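Local coordinates for T-lymphoma invasion and metastasis-inducing protein 2 (Mus musculus, PDB 3A8P) that activates the Rho-family GTPase RAC1 by stimulating its GDP-GTP exchange, this chain being the PHCCEx module, whose PH and CC-Ex regions are needed for membrane localization, at residues Arg12-Leu17 and Gln41-Leu46; Leu17-Leu22 and Tyr102-Thr107; Gln149-Asp154 and Glu189-Asp194. All blocks are in the same frame, centred on the assembly; numbering follows the deposited sequence.

Contact 1 (Arg12-Leu17 and Gln41-Leu46); sequences RKAGWL and QYWVTL
The shortest polar bond here runs from R12 N to L46 O, 2.7 Å long and nearly straight. Beside it R12 CD lies 3.5 Å from L46 CD2, the two side chains running alongside each other. From there strands 11-26 and 40-47 of the PH-domain sheet pair antiparallel, their segment axes at 166°. G15 N bonds to V44 O and V44 N to G15 O, both 2.9 Å, and L17 with Y42 forms another such pair. W16 and W43 share one face with A14 and T45 and meet in a T-shaped pair: the CE3-CZ3 edge of W43 is directed at the face of the W16 pyrrole ring, planes at 82°. The W43 CG stands anti to its own backbone N (chi1 172°), which lays the six-membered ring over G15. G15 CA sits 3.7 Å from the centroid of that W43 ring, a CH-pi contact, and A14 CB approaches W43 CZ2 at 3.8 Å. On the reverse face L17 CD1 meets V44 CB at 4.0 Å, and L17 also touches W115 of helix 109-130. Main-chain bonds thus fix the strand register, while one face gains aromatic edge-to-face and CH-pi contacts and on the other L17 and V44 pack aliphatic groups together.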
loop_
_atom_site.group_PDB
_atom_site.type_symbol
_atom_site.label_atom_id
_atom_site.label_comp_id
_atom_site.label_asym_id
_atom_site.label_seq_id
_atom_site.Cartn_x
_atom_site.Cartn_y
_atom_site.Cartn_z
ATOM N N ARG A 12 -16.376 -12.989 3.847
ATOM C CA ARG A 12 -15.119 -13.696 4.046
ATOM C C ARG A 12 -14.728 -13.642 5.518
ATOM O O ARG A 12 -14.148 -14.582 6.055
ATOM C CB ARG A 12 -14.024 -13.049 3.188
ATOM C CG ARG A 12 -12.621 -13.601 3.417
ATOM C CD ARG A 12 -11.598 -12.863 2.564
ATOM N NE ARG A 12 -11.741 -13.148 1.138
ATOM C CZ ARG A 12 -11.288 -14.251 0.549
ATOM N NH1 ARG A 12 -10.659 -15.176 1.264
ATOM N NH2 ARG A 12 -11.457 -14.429 -0.757
ATOM N N LYS A 13 -15.048 -12.530 6.165
ATOM C CA LYS A 13 -14.726 -12.352 7.570
ATOM C C LYS A 13 -15.563 -11.223 8.146
ATOM O O LYS A 13 -15.991 -10.325 7.414
ATOM C CB LYS A 13 -13.244 -12.018 7.743
ATOM C CG LYS A 13 -12.777 -12.154 9.179
ATOM C CD LYS A 13 -11.314 -11.819 9.332
ATOM C CE LYS A 13 -10.800 -12.268 10.681
ATOM N NZ LYS A 13 -11.616 -11.743 11.804
ATOM N N ALA A 14 -15.784 -11.270 9.454
ATOM C CA ALA A 14 -16.577 -10.258 10.138
ATOM C C ALA A 14 -16.153 -10.168 11.604
ATOM O O ALA A 14 -15.759 -11.167 12.197
ATOM C CB ALA A 14 -18.059 -10.613 10.036
ATOM N N GLY A 15 -16.226 -8.976 12.186
ATOM C CA GLY A 15 -15.836 -8.839 13.577
ATOM C C GLY A 15 -15.704 -7.398 14.007
ATOM O O GLY A 15 -15.636 -6.500 13.165
ATOM N N TRP A 16 -15.673 -7.170 15.318
ATOM C CA TRP A 16 -15.549 -5.819 15.856
ATOM C C TRP A 16 -14.166 -5.252 15.589
ATOM O O TRP A 16 -13.158 -5.944 15.734
ATOM C CB TRP A 16 -15.776 -5.800 17.369
ATOM C CG TRP A 16 -17.191 -6.012 17.814
ATOM C CD1 TRP A 16 -17.706 -7.123 18.418
ATOM C CD2 TRP A 16 -18.260 -5.066 17.735
ATOM N NE1 TRP A 16 -19.031 -6.926 18.727
ATOM C CE2 TRP A 16 -19.398 -5.671 18.318
ATOM C CE3 TRP A 16 -18.370 -3.763 17.230
ATOM C CZ2 TRP A 16 -20.629 -5.017 18.411
ATOM C CZ3 TRP A 16 -19.599 -3.111 17.325
ATOM C CH2 TRP A 16 -20.709 -3.742 17.911
ATOM N N LEU A 17 -14.124 -3.980 15.223
ATOM C CA LEU A 17 -12.861 -3.306 14.964
ATOM C C LEU A 17 -12.938 -1.828 15.289
ATOM O O LEU A 17 -13.944 -1.173 15.012
ATOM C CB LEU A 17 -12.458 -3.432 13.495
ATOM C CG LEU A 17 -12.076 -4.781 12.902
ATOM C CD1 LEU A 17 -11.799 -4.587 11.423
ATOM C CD2 LEU A 17 -10.840 -5.349 13.612
ATOM N N GLN A 41 -15.604 2.450 17.090
ATOM C CA GLN A 41 -15.752 1.004 16.945
ATOM C C GLN A 41 -16.885 0.664 15.988
ATOM O O GLN A 41 -17.910 1.327 15.978
ATOM C CB GLN A 41 -16.022 0.371 18.312
ATOM C CG GLN A 41 -16.102 -1.141 18.300
ATOM C CD GLN A 41 -16.465 -1.693 19.662
ATOM O OE1 GLN A 41 -17.397 -1.211 20.300
ATOM N NE2 GLN A 41 -15.739 -2.711 20.111
ATOM N N TYR A 42 -16.694 -0.375 15.182
ATOM C CA TYR A 42 -17.710 -0.791 14.230
ATOM C C TYR A 42 -17.696 -2.300 14.089
ATOM O O TYR A 42 -16.665 -2.934 14.283
ATOM C CB TYR A 42 -17.421 -0.236 12.828
ATOM C CG TYR A 42 -17.486 1.262 12.652
ATOM C CD1 TYR A 42 -18.710 1.912 12.511
ATOM C CD2 TYR A 42 -16.322 2.025 12.582
ATOM C CE1 TYR A 42 -18.775 3.280 12.300
ATOM C CE2 TYR A 42 -16.373 3.398 12.374
ATOM C CZ TYR A 42 -17.604 4.018 12.230
ATOM O OH TYR A 42 -17.670 5.368 11.985
ATOM N N TRP A 43 -18.842 -2.869 13.745
ATOM C CA TRP A 43 -18.904 -4.287 13.465
ATOM C C TRP A 43 -18.573 -4.240 11.972
ATOM O O TRP A 43 -19.298 -3.619 11.189
ATOM C CB TRP A 43 -20.312 -4.841 13.677
ATOM C CG TRP A 43 -20.432 -6.251 13.201
ATOM C CD1 TRP A 43 -21.005 -6.678 12.038
ATOM C CD2 TRP A 43 -19.904 -7.417 13.841
ATOM N NE1 TRP A 43 -20.863 -8.038 11.910
ATOM C CE2 TRP A 43 -20.191 -8.519 13.003
ATOM C CE3 TRP A 43 -19.215 -7.640 15.042
ATOM C CZ2 TRP A 43 -19.810 -9.834 13.327
ATOM C CZ3 TRP A 43 -18.836 -8.951 15.367
ATOM C CH2 TRP A 43 -19.137 -10.029 14.507
ATOM N N VAL A 44 -17.476 -4.877 11.579
ATOM C CA VAL A 44 -17.042 -4.836 10.188
ATOM C C VAL A 44 -17.145 -6.167 9.451
ATOM O O VAL A 44 -16.908 -7.219 10.028
ATOM C CB VAL A 44 -15.575 -4.320 10.119
ATOM C CG1 VAL A 44 -15.049 -4.365 8.686
ATOM C CG2 VAL A 44 -15.508 -2.904 10.658
ATOM N N THR A 45 -17.513 -6.116 8.175
ATOM C CA THR A 45 -17.601 -7.333 7.369
ATOM C C THR A 45 -16.818 -7.157 6.064
ATOM O O THR A 45 -16.723 -6.051 5.531
ATOM C CB THR A 45 -19.066 -7.691 7.016
ATOM O OG1 THR A 45 -19.581 -6.738 6.075
ATOM C CG2 THR A 45 -19.935 -7.683 8.265
ATOM N N LEU A 46 -16.241 -8.249 5.572
ATOM C CA LEU A 46 -15.485 -8.234 4.326
ATOM C C LEU A 46 -16.238 -9.089 3.318
ATOM O O LEU A 46 -16.357 -10.306 3.479
ATOM C CB LEU A 46 -14.071 -8.797 4.536
ATOM C CG LEU A 46 -13.171 -8.964 3.301
ATOM C CD1 LEU A 46 -12.933 -7.620 2.612
ATOM C CD2 LEU A 46 -11.843 -9.576 3.737
#

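Contact 2 (Leu17-Leu22 and Tyr102-Thr107); sequences LFFKPL and YLFQAT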
loop_
_atom_site.group_PDB
_atom_site.type_symbol
_atom_site.label_atom_id
_atom_site.label_comp_id
_atom_site.label_asym_id
_atom_site.label_seq_id
_atom_site.Cartn_x
_atom_site.Cartn_y
_atom_site.Cartn_z
ATOM N N LEU A 17 -14.124 -3.980 15.223
ATOM C CA LEU A 17 -12.861 -3.306 14.964
ATOM C C LEU A 17 -12.938 -1.828 15.289
ATOM O O LEU A 17 -13.944 -1.173 15.012
ATOM C CB LEU A 17 -12.458 -3.432 13.495
ATOM C CG LEU A 17 -12.076 -4.781 12.902
ATOM C CD1 LEU A 17 -11.799 -4.587 11.423
ATOM C CD2 LEU A 17 -10.840 -5.349 13.612
ATOM N N PHE A 18 -11.882 -1.309 15.895
ATOM C CA PHE A 18 -11.819 0.115 16.162
ATOM C C PHE A 18 -11.200 0.634 14.879
ATOM O O PHE A 18 -10.296 0.006 14.310
ATOM C CB PHE A 18 -10.956 0.410 17.391
ATOM C CG PHE A 18 -11.735 0.373 18.679
ATOM C CD1 PHE A 18 -12.400 1.510 19.135
ATOM C CD2 PHE A 18 -11.869 -0.816 19.397
ATOM C CE1 PHE A 18 -13.196 1.467 20.292
ATOM C CE2 PHE A 18 -12.661 -0.875 20.550
ATOM C CZ PHE A 18 -13.327 0.269 20.998
ATOM N N PHE A 19 -11.709 1.767 14.414
ATOM C CA PHE A 19 -11.283 2.361 13.154
ATOM C C PHE A 19 -10.898 3.829 13.286
ATOM O O PHE A 19 -11.502 4.580 14.052
ATOM C CB PHE A 19 -12.429 2.205 12.152
ATOM C CG PHE A 19 -12.251 2.981 10.888
ATOM C CD1 PHE A 19 -11.306 2.595 9.940
ATOM C CD2 PHE A 19 -13.050 4.088 10.626
ATOM C CE1 PHE A 19 -11.163 3.296 8.750
ATOM C CE2 PHE A 19 -12.913 4.803 9.431
ATOM C CZ PHE A 19 -11.969 4.405 8.492
ATOM N N LYS A 20 -9.893 4.235 12.520
ATOM C CA LYS A 20 -9.429 5.606 12.546
ATOM C C LYS A 20 -8.723 5.970 11.249
ATOM O O LYS A 20 -7.705 5.371 10.896
ATOM C CB LYS A 20 -8.477 5.803 13.728
ATOM C CG LYS A 20 -7.907 7.201 13.880
ATOM C CD LYS A 20 -7.040 7.270 15.125
ATOM C CE LYS A 20 -6.503 8.664 15.368
ATOM N NZ LYS A 20 -5.826 8.754 16.695
ATOM N N PRO A 21 -9.269 6.946 10.509
ATOM C CA PRO A 21 -8.659 7.380 9.251
ATOM C C PRO A 21 -7.380 8.125 9.617
ATOM O O PRO A 21 -7.352 8.864 10.606
ATOM C CB PRO A 21 -9.732 8.284 8.649
ATOM C CG PRO A 21 -10.381 8.879 9.861
ATOM C CD PRO A 21 -10.514 7.690 10.779
ATOM N N LEU A 22 -6.322 7.928 8.835
ATOM C CA LEU A 22 -5.040 8.559 9.131
ATOM C C LEU A 22 -4.517 9.532 8.077
ATOM O O LEU A 22 -4.086 10.639 8.403
ATOM C CB LEU A 22 -3.983 7.474 9.378
ATOM C CG LEU A 22 -2.581 7.933 9.774
ATOM C CD1 LEU A 22 -2.654 8.715 11.075
ATOM C CD2 LEU A 22 -1.668 6.726 9.929
ATOM N N TYR A 102 -5.535 3.985 6.530
ATOM C CA TYR A 102 -6.447 3.777 7.652
ATOM C C TYR A 102 -5.836 2.916 8.747
ATOM O O TYR A 102 -5.000 2.053 8.483
ATOM C CB TYR A 102 -7.718 3.077 7.164
ATOM C CG TYR A 102 -8.420 3.780 6.027
ATOM C CD1 TYR A 102 -9.336 4.802 6.271
ATOM C CD2 TYR A 102 -8.152 3.433 4.707
ATOM C CE1 TYR A 102 -9.974 5.461 5.222
ATOM C CE2 TYR A 102 -8.777 4.086 3.656
ATOM C CZ TYR A 102 -9.686 5.098 3.918
ATOM O OH TYR A 102 -10.296 5.749 2.867
ATOM N N LEU A 103 -6.273 3.155 9.977
ATOM C CA LEU A 103 -5.817 2.382 11.114
ATOM C C LEU A 103 -6.989 1.560 11.626
ATOM O O LEU A 103 -8.138 2.000 11.568
ATOM C CB LEU A 103 -5.306 3.296 12.226
ATOM C CG LEU A 103 -3.968 3.991 11.960
ATOM C CD1 LEU A 103 -3.589 4.815 13.183
ATOM C CD2 LEU A 103 -2.889 2.962 11.649
ATOM N N PHE A 104 -6.685 0.361 12.103
ATOM C CA PHE A 104 -7.670 -0.556 12.658
ATOM C C PHE A 104 -7.059 -1.202 13.899
ATOM O O PHE A 104 -5.842 -1.348 13.994
ATOM C CB PHE A 104 -7.998 -1.688 11.672
ATOM C CG PHE A 104 -8.788 -1.258 10.473
ATOM C CD1 PHE A 104 -10.173 -1.140 10.543
ATOM C CD2 PHE A 104 -8.153 -0.999 9.262
ATOM C CE1 PHE A 104 -10.917 -0.774 9.425
ATOM C CE2 PHE A 104 -8.886 -0.630 8.135
ATOM C CZ PHE A 104 -10.269 -0.518 8.216
ATOM N N GLN A 105 -7.899 -1.586 14.851
ATOM C CA GLN A 105 -7.406 -2.275 16.029
ATOM C C GLN A 105 -8.232 -3.534 16.186
ATOM O O GLN A 105 -9.439 -3.466 16.424
ATOM C CB GLN A 105 -7.532 -1.425 17.292
ATOM C CG GLN A 105 -7.237 -2.251 18.555
ATOM C CD GLN A 105 -7.298 -1.443 19.836
ATOM O OE1 GLN A 105 -8.102 -0.528 19.966
ATOM N NE2 GLN A 105 -6.452 -1.797 20.799
ATOM N N ALA A 106 -7.582 -4.681 16.022
ATOM C CA ALA A 106 -8.243 -5.965 16.142
ATOM C C ALA A 106 -8.458 -6.277 17.620
ATOM O O ALA A 106 -8.123 -5.466 18.481
ATOM C CB ALA A 106 -7.401 -7.039 15.496
ATOM N N THR A 107 -9.000 -7.452 17.914
ATOM C CA THR A 107 -9.273 -7.831 19.300
ATOM C C THR A 107 -8.147 -8.656 19.910
ATOM O O THR A 107 -8.137 -8.910 21.112
ATOM C CB THR A 107 -10.574 -8.641 19.411
ATOM O OG1 THR A 107 -10.398 -9.916 18.782
ATOM C CG2 THR A 107 -11.718 -7.902 18.729
#
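Strand 101-105 of the PH-domain sheet pairs antiparallel with strand 11-26 here, the segment axes at 161°. K20 and L103 form a hydrogen-bonded pair, with L103 N to K20 O at 2.8 Å. Q105 N reaches F18 O at 2.9 Å, whereas the return bond from F18 N to Q105 O is weak. On one face F19, Y102 and F104 build an aromatic cluster. F19 CG stands anti to the backbone N (chi1 169°), which carries the ring across to the neighbouring strand: F19 CE1 comes to 3.4 Å from Y102 CD1, and F19 CD1 to 3.4 Å from F104 CE1. Y102 CD1 arrives at the edge of the F19 ring, the two planes near parallel (27°) but slid apart with little overlap; F104 meets F19 obliquely. Were F19 an alanine, Y102 and F104 would lose the ring that touches both, and a gap is likely to open beside them. L17 CD1 extends the packing to F104 CD1 at 3.9 Å. Such pairing of the first strand with the last, just ahead of helix 109-130, is characteristic of the curled PH-domain barrel capped by its C-terminal helix.

Contact 3 (Gln149-Asp154 and Glu189-Asp194); sequences QKIDMD and EKFHMD
I151 and F191 run alongside each other, pointing opposite ways, where two long helices, 136-165 and 171-206, form an antiparallel hairpin in the CC-Ex region. The segment axes run at 162° and approach to 9.6 Å, and I151 and F191 have the nearest CA atoms, which places them at the centre of the contact. I151 CG1 reaches F191 CB at 3.5 Å, contacting the root of the aromatic side chain rather than the outer part of its ring. The phenyl group continues toward helix 136-165 because its CG stands anti to the carbonyl carbon, and it meets K150 over one face and D154, one turn further along that helix, at its edge. K150 lies nearly perpendicular to F191: K150 CB is 4.1 Å from the ring centroid, over the face, a CH-pi contact. Farther along the extended lysine chain, K150 CD sits over the same ring, 4.0 Å from F191 CE1. The aliphatic part of the lysine therefore serves as an apolar cover.

D154 approaches at the ring edge instead, its carboxylate plane turned 64° from the phenyl plane. Its buried side chain also touches W184, N187 and L188 of the opposing helix. An edge approach sets the carboxylate oxygen near the positively polarised rim of the ring, which would probably be more favourable than a place over the face: D154 OD2 lies 3.3 Å from F191 CE2.

The neighbouring H192 is engaged differently. The outer end of I151 comes in nearly perpendicular to its side chain and stands over the centre of the imidazole, with I151 CD1 3.9 Å from the ring centroid and only 10° off the normal. The second branch touches the same ring, I151 CG2 lying 3.9 Å from H192 NE2.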
loop_
_atom_site.group_PDB
_atom_site.type_symbol
_atom_site.label_atom_id
_atom_site.label_comp_id
_atom_site.label_asym_id
_atom_site.label_seq_id
_atom_site.Cartn_x
_atom_site.Cartn_y
_atom_site.Cartn_z
ATOM N N GLN A 149 12.438 -7.837 -13.194
ATOM C CA GLN A 149 13.168 -7.552 -14.422
ATOM C C GLN A 149 13.038 -6.077 -14.757
ATOM O O GLN A 149 14.004 -5.451 -15.160
ATOM C CB GLN A 149 12.653 -8.406 -15.591
ATOM C CG GLN A 149 12.953 -9.894 -15.429
ATOM C CD GLN A 149 12.819 -10.675 -16.728
ATOM O OE1 GLN A 149 11.767 -10.661 -17.373
ATOM N NE2 GLN A 149 13.890 -11.364 -17.119
ATOM N N LYS A 150 11.842 -5.522 -14.578
ATOM C CA LYS A 150 11.614 -4.107 -14.856
ATOM C C LYS A 150 12.468 -3.214 -13.954
ATOM O O LYS A 150 12.922 -2.149 -14.365
ATOM C CB LYS A 150 10.140 -3.762 -14.668
ATOM C CG LYS A 150 9.235 -4.434 -15.688
ATOM C CD LYS A 150 7.810 -3.976 -15.520
ATOM C CE LYS A 150 6.912 -4.576 -16.571
ATOM N NZ LYS A 150 5.548 -4.003 -16.442
ATOM N N ILE A 151 12.673 -3.652 -12.720
ATOM C CA ILE A 151 13.477 -2.893 -11.781
ATOM C C ILE A 151 14.924 -2.892 -12.269
ATOM O O ILE A 151 15.600 -1.866 -12.238
ATOM C CB ILE A 151 13.381 -3.507 -10.369
ATOM C CG1 ILE A 151 12.028 -3.137 -9.749
ATOM C CG2 ILE A 151 14.551 -3.044 -9.503
ATOM C CD1 ILE A 151 11.678 -3.929 -8.499
ATOM N N ASP A 152 15.388 -4.045 -12.734
ATOM C CA ASP A 152 16.752 -4.167 -13.229
ATOM C C ASP A 152 16.951 -3.293 -14.456
ATOM O O ASP A 152 17.944 -2.576 -14.561
ATOM C CB ASP A 152 17.068 -5.625 -13.560
ATOM C CG ASP A 152 18.419 -5.788 -14.218
ATOM O OD1 ASP A 152 18.495 -5.663 -15.460
ATOM O OD2 ASP A 152 19.411 -6.023 -13.494
ATOM N N MET A 153 15.988 -3.350 -15.370
ATOM C CA MET A 153 16.024 -2.576 -16.609
ATOM C C MET A 153 15.990 -1.063 -16.368
ATOM O O MET A 153 16.810 -0.317 -16.918
ATOM C CB MET A 153 14.844 -2.985 -17.499
ATOM C CG MET A 153 14.624 -2.131 -18.749
ATOM S SD MET A 153 15.895 -2.304 -20.031
ATOM C CE MET A 153 15.770 -0.677 -20.840
ATOM N N ASP A 154 15.041 -0.617 -15.549
ATOM C CA ASP A 154 14.903 0.803 -15.258
ATOM C C ASP A 154 16.034 1.350 -14.387
ATOM O O ASP A 154 16.343 2.538 -14.456
ATOM C CB ASP A 154 13.535 1.077 -14.623
ATOM C CG ASP A 154 12.421 1.198 -15.663
ATOM O OD1 ASP A 154 12.524 0.563 -16.736
ATOM O OD2 ASP A 154 11.438 1.921 -15.412
ATOM N N GLU A 189 10.111 3.204 -7.759
ATOM C CA GLU A 189 9.452 3.129 -6.458
ATOM C C GLU A 189 8.137 2.366 -6.611
ATOM O O GLU A 189 7.779 1.552 -5.766
ATOM C CB GLU A 189 9.198 4.537 -5.917
ATOM C CG GLU A 189 10.479 5.289 -5.591
ATOM C CD GLU A 189 10.219 6.703 -5.095
ATOM O OE1 GLU A 189 9.576 7.483 -5.834
ATOM O OE2 GLU A 189 10.657 7.031 -3.971
ATOM N N LYS A 190 7.431 2.642 -7.702
ATOM C CA LYS A 190 6.172 1.983 -8.006
ATOM C C LYS A 190 6.423 0.482 -8.209
ATOM O O LYS A 190 5.681 -0.351 -7.678
ATOM C CB LYS A 190 5.570 2.611 -9.272
ATOM C CG LYS A 190 4.305 1.953 -9.835
ATOM C CD LYS A 190 3.111 2.092 -8.906
ATOM C CE LYS A 190 1.792 2.005 -9.674
ATOM N NZ LYS A 190 1.693 0.786 -10.530
ATOM N N PHE A 191 7.466 0.125 -8.962
ATOM C CA PHE A 191 7.744 -1.293 -9.187
ATOM C C PHE A 191 8.037 -1.988 -7.868
ATOM O O PHE A 191 7.561 -3.096 -7.632
ATOM C CB PHE A 191 8.916 -1.504 -10.157
ATOM C CG PHE A 191 8.634 -1.031 -11.562
ATOM C CD1 PHE A 191 7.361 -1.157 -12.114
ATOM C CD2 PHE A 191 9.642 -0.452 -12.330
ATOM C CE1 PHE A 191 7.091 -0.707 -13.420
ATOM C CE2 PHE A 191 9.389 0.000 -13.633
ATOM C CZ PHE A 191 8.113 -0.128 -14.178
ATOM N N HIS A 192 8.821 -1.333 -7.015
ATOM C CA HIS A 192 9.158 -1.883 -5.706
ATOM C C HIS A 192 7.898 -2.004 -4.857
ATOM O O HIS A 192 7.756 -2.950 -4.084
ATOM C CB HIS A 192 10.162 -0.977 -4.982
ATOM C CG HIS A 192 11.581 -1.183 -5.406
ATOM N ND1 HIS A 192 12.320 -2.279 -5.018
ATOM C CD2 HIS A 192 12.399 -0.433 -6.184
ATOM C CE1 HIS A 192 13.532 -2.195 -5.534
ATOM N NE2 HIS A 192 13.606 -1.084 -6.245
ATOM N N MET A 193 6.991 -1.041 -4.999
ATOM C CA MET A 193 5.758 -1.056 -4.226
ATOM C C MET A 193 4.890 -2.224 -4.696
ATOM O O MET A 193 4.340 -2.966 -3.879
ATOM C CB MET A 193 5.017 0.280 -4.377
ATOM C CG MET A 193 3.763 0.420 -3.514
ATOM S SD MET A 193 4.056 0.234 -1.734
ATOM C CE MET A 193 5.129 1.666 -1.429
ATOM N N ASP A 194 4.786 -2.396 -6.011
ATOM C CA ASP A 194 4.000 -3.490 -6.566
ATOM C C ASP A 194 4.615 -4.828 -6.162
ATOM O O ASP A 194 3.899 -5.775 -5.837
ATOM C CB ASP A 194 3.920 -3.394 -8.096
ATOM C CG ASP A 194 3.034 -2.245 -8.567
ATOM O OD1 ASP A 194 2.042 -1.932 -7.873
ATOM O OD2 ASP A 194 3.319 -1.663 -9.638
#

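How the contacts relate
Contacts 1 and 2 are two pairings of one strand: 11-26 pairs with 40-47 through its first half and with 101-105 through its second, L17 belonging to both. Their centres are 11 Å apart, and they touch where Q41 packs on F18 and Y42 on F19. Their segments alternate along the chain, so strand 11-26 joins early and late parts of the PH-domain sheet. Contact 3 follows both in sequence, in the CC-Ex region across the chain's centre, with its centre 35 Å from that of contact 1 and 31 Å from that of contact 2. Sheet and helical hairpin thus form separate parts of the PHCCEx module, both needed for membrane localization.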